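Side-chain contacts in holo-[acyl-carrier-protein] synthase (Neisseria meningitidis FAM18, PDB 5SUV), which belongs to the 4'-phosphopantetheinyl transferase superfamily and binds coenzyme A in pockets of a three-chain assembly: residues A[13-16]-A[17-21]; A[30-33]-A[34-38]; A[52-55]-A[56-60]; A[71-74]-A[75-78]; A[89-93]-A[94-98]. One frame throughout, in Å; residues are numbered along the deposited sequence.

Contact 1 (A[13-16]-A[17-21]); sequences LKRI and IRLNK
Arg-15 and Leu-19 lie side by side on helix 13-23, pointing the same way, with CG of Arg-15 4.1 Å from CD1 of Leu-19. The arginine's CG stands opposite the backbone N (chi1 176°) and the chain then runs extended from CG to NE; CG makes the closest side-chain approach, and the guanidinium lies farther out, oblique to the same methyl. Leu-19 turns the other way at its first torsion (chi1 -69°), which sets its CG 3.3 Å from O of Arg-15, over the preceding turn. One step on, Ile-16 and Asn-20 meet at a slant: CG2 of the isoleucine is 3.9 Å from ND2 of the asparagine, a van der Waals contact between the methyl and the amide nitrogen. Four i to i+4 backbone bonds fix the spacing of these pairs; the one from Asn-20 N to Ile-16 O measures 2.8 Å. On the outer side CG of Arg-18 packs 3.3 Å from O of Lys-14. Ile-16, Leu-19 and Asn-20 also touch Phe-27 of helix 25-31, while Leu-13 and Ile-16 rest on Ala-51 of helix 46-63. The chemistry of Arg-15 is therefore divided: its stem packs on its own helix while the guanidinium forms a salt bridge through NH1 with Glu-114 of the second subunit, which would be expected to balance its charge.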
# COMPACT_ATOMS: atom_id res chain seq x y z
N LEU A 13 -2.59 14.56 8.10
CA LEU A 13 -1.91 15.52 8.97
C LEU A 13 -2.91 16.37 9.74
O LEU A 13 -2.69 16.69 10.92
CB LEU A 13 -0.98 16.42 8.15
CG LEU A 13 0.11 15.73 7.33
CD1 LEU A 13 0.90 16.76 6.55
CD2 LEU A 13 1.03 14.93 8.23
N LYS A 14 -4.01 16.76 9.10
CA LYS A 14 -5.01 17.57 9.80
C LYS A 14 -5.60 16.82 10.98
O LYS A 14 -5.91 17.42 12.02
CB LYS A 14 -6.12 17.99 8.82
CG LYS A 14 -5.65 18.95 7.74
CD LYS A 14 -6.75 19.23 6.73
CE LYS A 14 -6.25 20.10 5.58
NZ LYS A 14 -5.70 21.40 6.06
N ARG A 15 -5.76 15.50 10.85
CA ARG A 15 -6.24 14.70 11.98
C ARG A 15 -5.23 14.73 13.12
O ARG A 15 -5.62 14.83 14.29
CB ARG A 15 -6.51 13.27 11.54
CG ARG A 15 -6.93 12.32 12.67
CD ARG A 15 -7.65 11.10 12.10
NE ARG A 15 -7.53 9.92 12.96
CZ ARG A 15 -6.90 8.79 12.63
NH1 ARG A 15 -6.30 8.64 11.46
NH2 ARG A 15 -6.87 7.80 13.51
N ILE A 16 -3.94 14.65 12.79
CA ILE A 16 -2.92 14.73 13.84
C ILE A 16 -3.01 16.08 14.54
O ILE A 16 -2.99 16.15 15.78
CB ILE A 16 -1.52 14.50 13.25
CG1 ILE A 16 -1.40 13.09 12.64
CG2 ILE A 16 -0.43 14.68 14.32
CD1 ILE A 16 -1.47 11.95 13.66
N ILE A 17 -3.14 17.16 13.77
CA ILE A 17 -3.27 18.49 14.36
C ILE A 17 -4.45 18.53 15.32
O ILE A 17 -4.34 19.02 16.45
CB ILE A 17 -3.40 19.55 13.25
CG1 ILE A 17 -2.08 19.65 12.47
CG2 ILE A 17 -3.76 20.93 13.85
CD1 ILE A 17 -2.17 20.57 11.22
N ARG A 18 -5.60 17.99 14.90
CA ARG A 18 -6.75 17.95 15.80
C ARG A 18 -6.42 17.20 17.08
O ARG A 18 -6.72 17.65 18.19
CB ARG A 18 -7.95 17.31 15.12
CG ARG A 18 -8.53 18.12 13.97
CD ARG A 18 -9.87 17.56 13.47
NE ARG A 18 -10.04 16.14 13.79
CZ ARG A 18 -10.71 15.66 14.84
NH1 ARG A 18 -11.30 16.48 15.70
NH2 ARG A 18 -10.80 14.35 15.03
N LEU A 19 -5.78 16.03 16.94
CA LEU A 19 -5.45 15.22 18.10
C LEU A 19 -4.47 15.95 19.02
O LEU A 19 -4.60 15.89 20.25
CB LEU A 19 -4.88 13.88 17.66
CG LEU A 19 -5.88 12.93 16.99
CD1 LEU A 19 -5.20 11.73 16.34
CD2 LEU A 19 -6.92 12.45 18.00
N ASN A 20 -3.47 16.63 18.45
CA ASN A 20 -2.59 17.45 19.28
C ASN A 20 -3.38 18.55 19.98
O ASN A 20 -3.14 18.85 21.15
CB ASN A 20 -1.49 18.07 18.42
CG ASN A 20 -0.40 17.09 18.08
OD1 ASN A 20 -0.21 16.09 18.78
ND2 ASN A 20 0.31 17.36 16.99
N LYS A 21 -4.33 19.16 19.27
CA LYS A 21 -5.04 20.31 19.82
C LYS A 21 -5.92 19.91 20.99
O LYS A 21 -5.98 20.62 22.00
CB LYS A 21 -5.87 20.99 18.73
CG LYS A 21 -6.53 22.29 19.19
CD LYS A 21 -7.24 22.98 18.03
CE LYS A 21 -7.94 24.25 18.46
NZ LYS A 21 -8.65 24.88 17.30

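Contact 2 (A[30-33]-A[34-38]); sequences RILT and PEELL
Thr-33 makes four hydrogen bonds within one turn, two through its hydroxyl and one each through its backbone N and O. OG1 sits between the backbone N and the carbonyl carbon (chi1 72°), from where it accepts a nearly straight bond from Glu-36 N at 3.2 Å (177°) and donates to OE1 of Glu-35 at 2.8 Å. That oxygen uses its anti lone pair, and a bend at chi2 of Glu-35 is what folds the carboxylate back to the threonine. In return Thr-33 N donates to OE1 of Glu-36 at 3.0 Å, met on the anti side and 23° out of the carboxylate plane. The reciprocal pair of Thr-33 and Glu-36 is a capping box, with Thr-33 as N-cap of helix 34-39 just after helix 25-31 ends. Leu-37 N closes the first helical turn on Thr-33 O. Leu-32, preceding the cap, lays its CD2 3.7 Å from Glu-36 OE1, and its CD1 meets CD1 of Leu-37 at 4.2 Å, the two leucines crossing at about a right angle. Glu-36 has stronger company outside: OE1 forms a salt bridge with Lys-57, and OE2 accepts from Ile-79 N.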
# COMPACT_ATOMS: atom_id res chain seq x y z
N ARG A 30 1.21 9.34 24.22
CA ARG A 30 0.48 8.09 24.13
C ARG A 30 0.96 7.25 22.95
O ARG A 30 0.95 6.01 23.04
CB ARG A 30 -1.02 8.39 24.03
CG ARG A 30 -1.93 7.17 24.09
CD ARG A 30 -3.40 7.55 24.31
NE ARG A 30 -3.63 8.09 25.66
CZ ARG A 30 -3.85 9.37 25.95
NH1 ARG A 30 -3.88 10.30 24.99
NH2 ARG A 30 -4.05 9.74 27.21
N ILE A 31 1.42 7.88 21.87
CA ILE A 31 1.70 7.20 20.61
C ILE A 31 3.17 6.84 20.47
O ILE A 31 3.51 5.82 19.87
CB ILE A 31 1.27 8.08 19.42
CG1 ILE A 31 -0.20 8.45 19.54
CG2 ILE A 31 1.54 7.37 18.10
CD1 ILE A 31 -1.12 7.30 19.72
N LEU A 32 4.05 7.67 21.01
CA LEU A 32 5.48 7.47 20.82
C LEU A 32 6.04 6.57 21.92
O LEU A 32 5.56 6.59 23.06
CB LEU A 32 6.23 8.80 20.85
CG LEU A 32 5.77 9.83 19.82
CD1 LEU A 32 6.60 11.07 19.97
CD2 LEU A 32 5.86 9.24 18.40
N THR A 33 7.08 5.81 21.57
CA THR A 33 7.80 5.04 22.59
C THR A 33 8.65 5.98 23.43
O THR A 33 8.99 7.09 22.99
CB THR A 33 8.70 3.98 21.96
OG1 THR A 33 9.84 4.60 21.34
CG2 THR A 33 7.97 3.15 20.93
N PRO A 34 9.04 5.56 24.64
CA PRO A 34 9.96 6.39 25.44
C PRO A 34 11.17 6.86 24.66
O PRO A 34 11.62 8.00 24.85
CB PRO A 34 10.35 5.45 26.58
CG PRO A 34 9.24 4.48 26.69
CD PRO A 34 8.71 4.29 25.30
N GLU A 35 11.70 6.04 23.75
CA GLU A 35 12.86 6.43 22.96
C GLU A 35 12.50 7.54 21.99
O GLU A 35 13.18 8.57 21.91
CB GLU A 35 13.41 5.22 22.19
CG GLU A 35 13.90 4.08 23.07
CD GLU A 35 12.79 3.16 23.56
OE1 GLU A 35 11.63 3.31 23.11
OE2 GLU A 35 13.07 2.29 24.41
N GLU A 36 11.42 7.35 21.22
CA GLU A 36 10.99 8.37 20.28
C GLU A 36 10.62 9.65 21.01
O GLU A 36 10.81 10.76 20.48
CB GLU A 36 9.81 7.87 19.47
CG GLU A 36 10.14 6.76 18.51
CD GLU A 36 8.89 6.11 17.97
OE1 GLU A 36 7.87 6.09 18.68
OE2 GLU A 36 8.94 5.61 16.84
N LEU A 37 10.04 9.53 22.21
CA LEU A 37 9.55 10.69 22.93
C LEU A 37 10.68 11.61 23.34
O LEU A 37 10.48 12.82 23.48
CB LEU A 37 8.74 10.24 24.15
CG LEU A 37 7.97 11.31 24.92
CD1 LEU A 37 6.96 12.01 24.01
CD2 LEU A 37 7.27 10.70 26.12
N LEU A 38 11.88 11.06 23.54
CA LEU A 38 13.02 11.87 23.93
C LEU A 38 13.58 12.67 22.76
O LEU A 38 14.08 13.78 22.97
CB LEU A 38 14.11 10.98 24.53
CG LEU A 38 13.74 10.28 25.84
CD1 LEU A 38 14.82 9.28 26.24
CD2 LEU A 38 13.54 11.30 26.95

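Contact 3 (A[52-55]-A[56-60]); sequences KRFA and AKEAF. With COA (coenzyme A), chain F.
Two coenzyme A pockets draw on this part of helix 46-63, Lys-52 belonging to one and Glu-58 to the other. Between them, Glu-58 lies over one face of the Phe-54 ring: its CG stands 4.2 Å from the ring centroid and 10° off the normal, a CH-pi contact. The carboxylate continues past the centre toward the far rim, where OE1 comes 3.1 Å from CZ of Phe-54, with the ring and carboxylate planes 34° apart. The ring is offered to the glutamate because Phe-54 CG is opposite its backbone N (chi1 -171°), leaning along the helix toward the next turn. Beside this pair, Lys-57 runs back along its helix over Arg-53: its CG is 3.0 Å from O of Arg-53 and its CE 3.7 Å from CB of Arg-53. A bend at chi4 then turns NZ of Lys-57 to a set of outside acceptors, the carbonyls of Ile-31, Phe-74 and Ile-77 and the carboxylate of Glu-36. Four oxygen partners would be expected to stabilise the buried ammonium group. Lys-52 leaves roughly at right angles to Lys-57, its chain straight beyond CG, and its NZ hydrogen-bonds O3B, beside the P3B phosphate of the chain F coenzyme A, though the exact position of NZ is doubtful. The alanine face of the helix lies on the sheet: Ala-55 and Ala-59 touch Ala-120 of strand 117-125, and Ala-56 packs on Leu-109 and Met-111 of strand 106-114. This is a central helix packed on an antiparallel sheet, with coenzyme A bound at pockets shared between subunits.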
# COMPACT_ATOMS: atom_id res chain seq x y z
N LYS A 52 3.71 10.00 10.71
CA LYS A 52 4.40 8.83 10.18
C LYS A 52 4.47 7.72 11.23
O LYS A 52 4.24 6.54 10.92
CB LYS A 52 5.82 9.20 9.73
CG LYS A 52 5.84 9.98 8.40
CD LYS A 52 7.26 10.23 7.90
CE LYS A 52 7.23 10.99 6.57
NZ LYS A 52 8.59 11.39 6.12
N ARG A 53 4.79 8.08 12.47
CA ARG A 53 4.83 7.07 13.53
C ARG A 53 3.45 6.47 13.76
O ARG A 53 3.31 5.25 13.86
CB ARG A 53 5.38 7.69 14.83
CG ARG A 53 6.78 8.27 14.73
CD ARG A 53 7.74 7.34 14.03
NE ARG A 53 9.15 7.66 14.27
CZ ARG A 53 9.83 8.63 13.66
NH1 ARG A 53 9.24 9.41 12.77
NH2 ARG A 53 11.10 8.81 13.95
N PHE A 54 2.42 7.30 13.80
CA PHE A 54 1.06 6.80 14.00
C PHE A 54 0.67 5.84 12.89
O PHE A 54 0.16 4.75 13.15
CB PHE A 54 0.09 7.98 14.10
CG PHE A 54 -1.29 7.62 14.51
CD1 PHE A 54 -1.55 7.13 15.78
CD2 PHE A 54 -2.36 7.76 13.64
CE1 PHE A 54 -2.83 6.78 16.17
CE2 PHE A 54 -3.64 7.42 14.02
CZ PHE A 54 -3.87 6.94 15.29
N ALA A 55 0.92 6.22 11.63
CA ALA A 55 0.55 5.33 10.53
C ALA A 55 1.36 4.04 10.58
O ALA A 55 0.82 2.95 10.36
CB ALA A 55 0.76 6.01 9.18
N ALA A 56 2.66 4.14 10.85
CA ALA A 56 3.52 2.96 10.85
C ALA A 56 3.13 2.00 11.97
O ALA A 56 3.11 0.79 11.79
CB ALA A 56 4.98 3.38 10.98
N LYS A 57 2.82 2.54 13.15
CA LYS A 57 2.42 1.68 14.25
C LYS A 57 1.07 1.03 13.97
O LYS A 57 0.86 -0.16 14.24
CB LYS A 57 2.38 2.48 15.54
CG LYS A 57 3.72 3.09 15.89
CD LYS A 57 3.58 4.14 16.97
CE LYS A 57 4.88 4.92 17.19
NZ LYS A 57 5.62 4.44 18.42
N GLU A 58 0.13 1.79 13.41
CA GLU A 58 -1.16 1.18 13.11
C GLU A 58 -1.02 0.11 12.04
O GLU A 58 -1.64 -0.96 12.15
CB GLU A 58 -2.16 2.26 12.68
CG GLU A 58 -2.58 3.17 13.82
CD GLU A 58 -3.91 3.87 13.57
OE1 GLU A 58 -4.70 4.01 14.52
OE2 GLU A 58 -4.15 4.27 12.41
N ALA A 59 -0.21 0.35 11.00
CA ALA A 59 -0.04 -0.67 9.97
C ALA A 59 0.67 -1.88 10.55
O ALA A 59 0.34 -3.02 10.20
CB ALA A 59 0.74 -0.13 8.78
N PHE A 60 1.64 -1.66 11.44
CA PHE A 60 2.28 -2.79 12.12
C PHE A 60 1.24 -3.63 12.85
O PHE A 60 1.20 -4.86 12.71
CB PHE A 60 3.34 -2.28 13.09
CG PHE A 60 4.04 -3.39 13.85
CD1 PHE A 60 3.47 -3.94 14.98
CD2 PHE A 60 5.26 -3.87 13.42
CE1 PHE A 60 4.11 -4.96 15.68
CE2 PHE A 60 5.91 -4.89 14.10
CZ PHE A 60 5.32 -5.44 15.23
N1A COA F . 14.93 3.28 1.27
C2A COA F . 13.64 3.14 1.57
N3A COA F . 12.82 4.06 2.02
C4A COA F . 13.40 5.33 2.20
C5A COA F . 14.77 5.64 1.94
C6A COA F . 15.49 4.55 1.47
N6A COA F . 16.76 4.71 1.18
N7A COA F . 15.05 6.85 2.17
C8A COA F . 13.91 7.34 2.59
N9A COA F . 12.89 6.47 2.62
C1B COA F . 11.56 6.71 3.05
C2B COA F . 11.54 7.28 4.55
O2B COA F . 10.63 6.64 5.37
C3B COA F . 11.06 8.70 4.25
O3B COA F . 10.29 9.23 5.21
P3B COA F . 11.05 9.25 6.82
O7A COA F . 10.27 10.32 7.27
O8A COA F . 10.73 7.91 7.35
O9A COA F . 12.45 9.47 6.43
C4B COA F . 10.20 8.38 3.00
O4B COA F . 11.06 7.64 2.22
C5B COA F . 9.76 9.60 2.28
O5B COA F . 8.84 9.17 1.28
P1A COA F . 8.63 10.20 0.10
O1A COA F . 8.17 11.51 0.60
O2A COA F . 8.03 9.47 -1.04
O3A COA F . 10.18 10.56 -0.26
P2A COA F . 10.39 11.58 -1.38
O4A COA F . 9.54 11.35 -2.51
O5A COA F . 10.61 13.00 -0.91
O6A COA F . 11.87 11.10 -1.89
CBP COA F . 13.12 9.23 -2.53
CCP COA F . 11.76 9.82 -2.36
CDP COA F . 13.55 8.81 -1.22
CEP COA F . 13.04 8.00 -3.39
CAP COA F . 14.16 10.21 -3.16
OAP COA F . 15.36 9.59 -3.39
C9P COA F . 13.75 10.77 -4.54
O9P COA F . 13.93 10.08 -5.53
N8P COA F . 13.24 12.10 -4.63
C7P COA F . 12.81 12.72 -5.93
C6P COA F . 13.63 12.24 -7.11
C5P COA F . 13.90 13.37 -8.09
O5P COA F . 14.97 13.52 -8.57
N4P COA F . 12.86 14.23 -8.45
C3P COA F . 13.13 15.32 -9.38
C2P COA F . 12.90 14.92 -10.81
S1P COA F . 14.49 14.66 -11.72

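Contact 4 (A[71-74]-A[75-78]); sequences AVSF and RNIG. With COA (coenzyme A), chain D.
Asn-76 reaches back over the turn to Ala-71 and Ser-73. From its CB, 3.4 Å from O of Ala-71 and 3.5 Å from OG of Ser-73, the chain passes to CG, 3.7 Å from each of the same two oxygens, and ends at ND2. The first torsion (chi1 -84°) sets the amide beside the backbone N, aimed at residue 71. There ND2 donates to Ala-71 O at 3.0 Å and 165°, in the carbonyl plane on a lone pair, and the acceptor lies only 1° out of the plane of the amide. In the backbone, Asn-76 N donates to Ser-73 O at 3.0 Å from well above that carbonyl's plane, while Ile-77 N makes weak bonds to Ser-73 O and Phe-74 O. Val-72, the centre of an inverse gamma turn, places CG1 4.2 Å from CD1 of Ile-77; both side chains also touch Leu-95 of helix 93-102. Phe-74 directs its ring to coenzyme A, which it meets at the edge, with CE2 2.9 Å from O5P. One amide thus ties Ala-71 to Asn-76 by a well-aligned bond within the loop before strand 77-81, and the folded turn carries an aromatic ring whose edge lines the coenzyme A pocket.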
# COMPACT_ATOMS: atom_id res chain seq x y z
N ALA A 71 0.93 -6.55 24.06
CA ALA A 71 2.27 -6.02 23.84
C ALA A 71 2.40 -5.33 22.50
O ALA A 71 3.37 -4.61 22.28
CB ALA A 71 3.31 -7.14 23.95
N VAL A 72 1.44 -5.55 21.60
CA VAL A 72 1.42 -4.84 20.33
C VAL A 72 0.82 -3.47 20.62
O VAL A 72 -0.37 -3.24 20.38
CB VAL A 72 0.62 -5.60 19.26
CG1 VAL A 72 0.69 -4.89 17.92
CG2 VAL A 72 1.15 -7.01 19.10
N SER A 73 1.64 -2.57 21.14
CA SER A 73 1.21 -1.26 21.59
C SER A 73 2.03 -0.16 20.94
O SER A 73 3.15 -0.37 20.46
CB SER A 73 1.30 -1.15 23.11
OG SER A 73 2.63 -1.36 23.55
N PHE A 74 1.47 1.06 20.95
CA PHE A 74 2.22 2.20 20.44
C PHE A 74 3.55 2.34 21.14
O PHE A 74 4.56 2.69 20.52
CB PHE A 74 1.40 3.47 20.60
CG PHE A 74 0.16 3.50 19.75
CD1 PHE A 74 0.24 3.68 18.39
CD2 PHE A 74 -1.08 3.35 20.34
CE1 PHE A 74 -0.91 3.71 17.61
CE2 PHE A 74 -2.23 3.38 19.57
CZ PHE A 74 -2.15 3.56 18.21
N ARG A 75 3.58 2.09 22.45
CA ARG A 75 4.80 2.32 23.22
C ARG A 75 5.84 1.22 23.04
O ARG A 75 6.98 1.40 23.49
CB ARG A 75 4.49 2.45 24.71
CG ARG A 75 3.87 3.78 25.09
CD ARG A 75 3.84 3.93 26.60
NE ARG A 75 3.24 5.20 27.00
CZ ARG A 75 1.93 5.42 27.11
NH1 ARG A 75 1.06 4.45 26.85
NH2 ARG A 75 1.49 6.61 27.48
N ASN A 76 5.48 0.12 22.36
CA ASN A 76 6.42 -0.95 22.05
C ASN A 76 6.84 -1.00 20.59
O ASN A 76 7.75 -1.75 20.25
CB ASN A 76 5.82 -2.33 22.43
CG ASN A 76 6.02 -2.68 23.90
OD1 ASN A 76 6.86 -2.08 24.60
ND2 ASN A 76 5.24 -3.62 24.39
N ILE A 77 6.19 -0.23 19.71
CA ILE A 77 6.49 -0.25 18.28
C ILE A 77 7.23 1.03 17.95
O ILE A 77 6.62 2.10 17.84
CB ILE A 77 5.21 -0.36 17.44
CG1 ILE A 77 4.37 -1.59 17.80
CG2 ILE A 77 5.59 -0.35 15.96
CD1 ILE A 77 2.93 -1.44 17.34
N GLY A 78 8.54 0.93 17.74
CA GLY A 78 9.38 2.08 17.44
C GLY A 78 9.81 2.10 15.98
O GLY A 78 9.92 1.06 15.34
N1A COA D . -5.78 -7.14 12.42
C2A COA D . -5.67 -6.53 11.22
N3A COA D . -6.46 -5.58 10.73
C4A COA D . -7.50 -5.21 11.57
C5A COA D . -7.76 -5.76 12.86
C6A COA D . -6.82 -6.75 13.22
N6A COA D . -6.93 -7.36 14.34
N7A COA D . -8.82 -5.22 13.42
C8A COA D . -9.21 -4.36 12.51
N9A COA D . -8.45 -4.32 11.39
C1B COA D . -8.62 -3.52 10.15
C2B COA D . -10.07 -3.78 9.55
O2B COA D . -10.02 -4.06 8.21
C3B COA D . -10.70 -2.38 9.84
O3B COA D . -11.58 -2.00 8.95
P3B COA D . -13.05 -2.97 8.76
O7A COA D . -13.41 -3.30 10.05
O8A COA D . -12.59 -4.12 7.93
O9A COA D . -13.90 -1.99 8.12
C4B COA D . -9.44 -1.52 9.67
O4B COA D . -8.48 -2.18 10.41
C5B COA D . -9.58 -0.07 10.14
O5B COA D . -8.41 0.58 9.80
P1A COA D . -8.49 2.18 9.95
O1A COA D . -9.52 2.68 9.15
O2A COA D . -7.07 2.64 9.86
O3A COA D . -9.15 2.24 11.47
P2A COA D . -8.35 2.79 12.71
O4A COA D . -9.30 2.76 13.75
O5A COA D . -7.51 3.97 12.34
O6A COA D . -7.18 1.62 13.16
CBP COA D . -6.83 -0.31 14.49
CCP COA D . -7.73 0.46 13.46
CDP COA D . -6.81 -1.75 14.09
CEP COA D . -5.41 0.17 14.60
CAP COA D . -7.51 -0.16 15.80
OAP COA D . -8.74 -0.79 15.77
C9P COA D . -6.74 -0.75 16.95
O9P COA D . -6.62 -1.92 17.05
N8P COA D . -6.20 0.09 17.90
C7P COA D . -6.32 1.52 17.84
C6P COA D . -6.72 2.01 19.24
C5P COA D . -6.03 3.30 19.47
O5P COA D . -5.09 3.41 20.19
N4P COA D . -6.52 4.42 18.82
C3P COA D . -5.83 5.71 18.98
C2P COA D . -5.82 6.17 20.41
S1P COA D . -4.75 7.60 20.47

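Contact 5 (A[89-93]-A[94-98]); sequences FFYGP and ALSKW
The Tyr-91 ring has Ser-96 at its edge, OG lying near the ring plane, whereas Leu-95 comes to it obliquely. CD2 of Leu-95 is 3.6 Å from CD1 of Tyr-91, and the leucine's CG is the next nearest atom to that carbon. Leu-95 can send this branch to the ring because its CG lies opposite the backbone N (chi1 -179°). The serine reaches the stem of the tyrosine instead, its OG 3.3 Å from CB of Tyr-91. That hydroxyl also shares a water with the strand: the water is 2.6 Å from Ser-96 OG and donates to Tyr-91 O at 2.9 Å, so a bridge joins the end of the strand to the first turn of the helix. The whole is a strand-to-helix junction, in which strand 87-91 passes through Gly-92, the N-cap residue, into helix 93-102, which begins at Pro-93. Gly-92 O accepts from Ser-96 N at 3.0 Å and 170°, and more weakly from Leu-95 N. The next bond of the helix runs from Lys-97 N to Pro-93 O, also 3.0 Å long. At the first position of the helix the ring nitrogen of Pro-93 has no hydrogen to give. Beyond the two segments, Tyr-91 touches Val-107 of strand 106-114. Gly-92 is joined by a backbone hydrogen bond to Asn-76, next to strand 77-81, the partner of strand 87-91 in the small antiparallel sheet.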
# COMPACT_ATOMS: atom_id res chain seq x y z
N PHE A 89 11.60 -1.02 11.96
CA PHE A 89 11.02 -1.11 13.30
C PHE A 89 12.06 -1.52 14.33
O PHE A 89 12.96 -2.31 14.04
CB PHE A 89 9.88 -2.13 13.33
CG PHE A 89 8.66 -1.70 12.59
CD1 PHE A 89 7.88 -0.65 13.06
CD2 PHE A 89 8.26 -2.35 11.43
CE1 PHE A 89 6.74 -0.27 12.39
CE2 PHE A 89 7.12 -1.97 10.75
CZ PHE A 89 6.36 -0.94 11.23
N PHE A 90 11.91 -0.99 15.54
CA PHE A 90 12.56 -1.54 16.73
C PHE A 90 11.47 -1.75 17.78
O PHE A 90 10.39 -1.16 17.70
CB PHE A 90 13.70 -0.64 17.23
CG PHE A 90 13.24 0.63 17.88
CD1 PHE A 90 12.91 0.64 19.23
CD2 PHE A 90 13.19 1.81 17.17
CE1 PHE A 90 12.50 1.80 19.84
CE2 PHE A 90 12.79 2.99 17.79
CZ PHE A 90 12.43 2.98 19.11
N TYR A 91 11.73 -2.66 18.73
CA TYR A 91 10.66 -3.17 19.57
C TYR A 91 11.02 -3.06 21.03
O TYR A 91 12.18 -3.22 21.42
CB TYR A 91 10.36 -4.63 19.25
CG TYR A 91 10.14 -4.86 17.80
CD1 TYR A 91 9.06 -4.29 17.17
CD2 TYR A 91 11.01 -5.65 17.06
CE1 TYR A 91 8.84 -4.49 15.83
CE2 TYR A 91 10.78 -5.86 15.70
CZ TYR A 91 9.71 -5.27 15.10
OH TYR A 91 9.47 -5.47 13.75
N GLY A 92 10.00 -2.78 21.84
CA GLY A 92 10.10 -2.93 23.27
C GLY A 92 10.24 -4.40 23.58
O GLY A 92 9.79 -5.26 22.82
N PRO A 93 10.87 -4.73 24.71
CA PRO A 93 11.24 -6.14 24.95
C PRO A 93 10.05 -7.09 24.95
O PRO A 93 10.18 -8.23 24.47
CB PRO A 93 11.96 -6.08 26.31
CG PRO A 93 11.53 -4.79 26.92
CD PRO A 93 11.27 -3.84 25.80
N ALA A 94 8.90 -6.68 25.45
CA ALA A 94 7.77 -7.60 25.49
C ALA A 94 7.30 -7.92 24.08
O ALA A 94 6.83 -9.04 23.81
CB ALA A 94 6.63 -7.01 26.28
N LEU A 95 7.37 -6.94 23.18
CA LEU A 95 6.97 -7.19 21.79
C LEU A 95 7.99 -8.06 21.06
O LEU A 95 7.62 -8.95 20.29
CB LEU A 95 6.75 -5.86 21.05
CG LEU A 95 6.31 -5.93 19.58
CD1 LEU A 95 5.09 -6.82 19.41
CD2 LEU A 95 6.03 -4.52 19.04
N SER A 96 9.29 -7.79 21.25
CA SER A 96 10.31 -8.69 20.70
C SER A 96 10.02 -10.13 21.09
O SER A 96 10.07 -11.04 20.25
CB SER A 96 11.71 -8.28 21.19
OG SER A 96 12.12 -7.07 20.58
N LYS A 97 9.69 -10.36 22.36
CA LYS A 97 9.41 -11.71 22.83
C LYS A 97 8.17 -12.29 22.15
O LYS A 97 8.17 -13.43 21.70
CB LYS A 97 9.24 -11.70 24.35
CG LYS A 97 8.97 -13.08 24.94
CD LYS A 97 8.66 -13.01 26.42
CE LYS A 97 8.46 -14.41 27.00
NZ LYS A 97 9.70 -15.22 26.90
N TRP A 98 7.10 -11.49 22.05
CA TRP A 98 5.89 -11.98 21.39
C TRP A 98 6.16 -12.32 19.93
O TRP A 98 5.74 -13.37 19.44
CB TRP A 98 4.76 -10.95 21.50
CG TRP A 98 3.43 -11.40 20.93
CD1 TRP A 98 2.51 -12.19 21.54
CD2 TRP A 98 2.88 -11.06 19.66
NE1 TRP A 98 1.42 -12.38 20.72
CE2 TRP A 98 1.62 -11.69 19.55
CE3 TRP A 98 3.34 -10.29 18.59
CZ2 TRP A 98 0.81 -11.57 18.42
CZ3 TRP A 98 2.54 -10.18 17.47
CH2 TRP A 98 1.29 -10.81 17.39
O HOH W 1 13.63 -5.65 22.21

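Overall arrangement
The five contacts follow one another along the chain without overlap. Contact 3, on helix 46-63, lies about 3 Å from the chain centre (centre to centre) and touches all the others. Contacts 1 and 5 are farthest apart, about 28 Å between centres, on opposite sides of the chain's centre. Contacts 4 and 5 are about 8 Å apart by centres and meet through the two-stranded sheet of 77-81 and 87-91, Gly-78 pairing with Phe-90. Through Lys-57, contact 3 joins contacts 2 and 4, whose centres lie about 10 Å apart. The central helix thus ties peripheral turns and caps together beside the coenzyme A pockets.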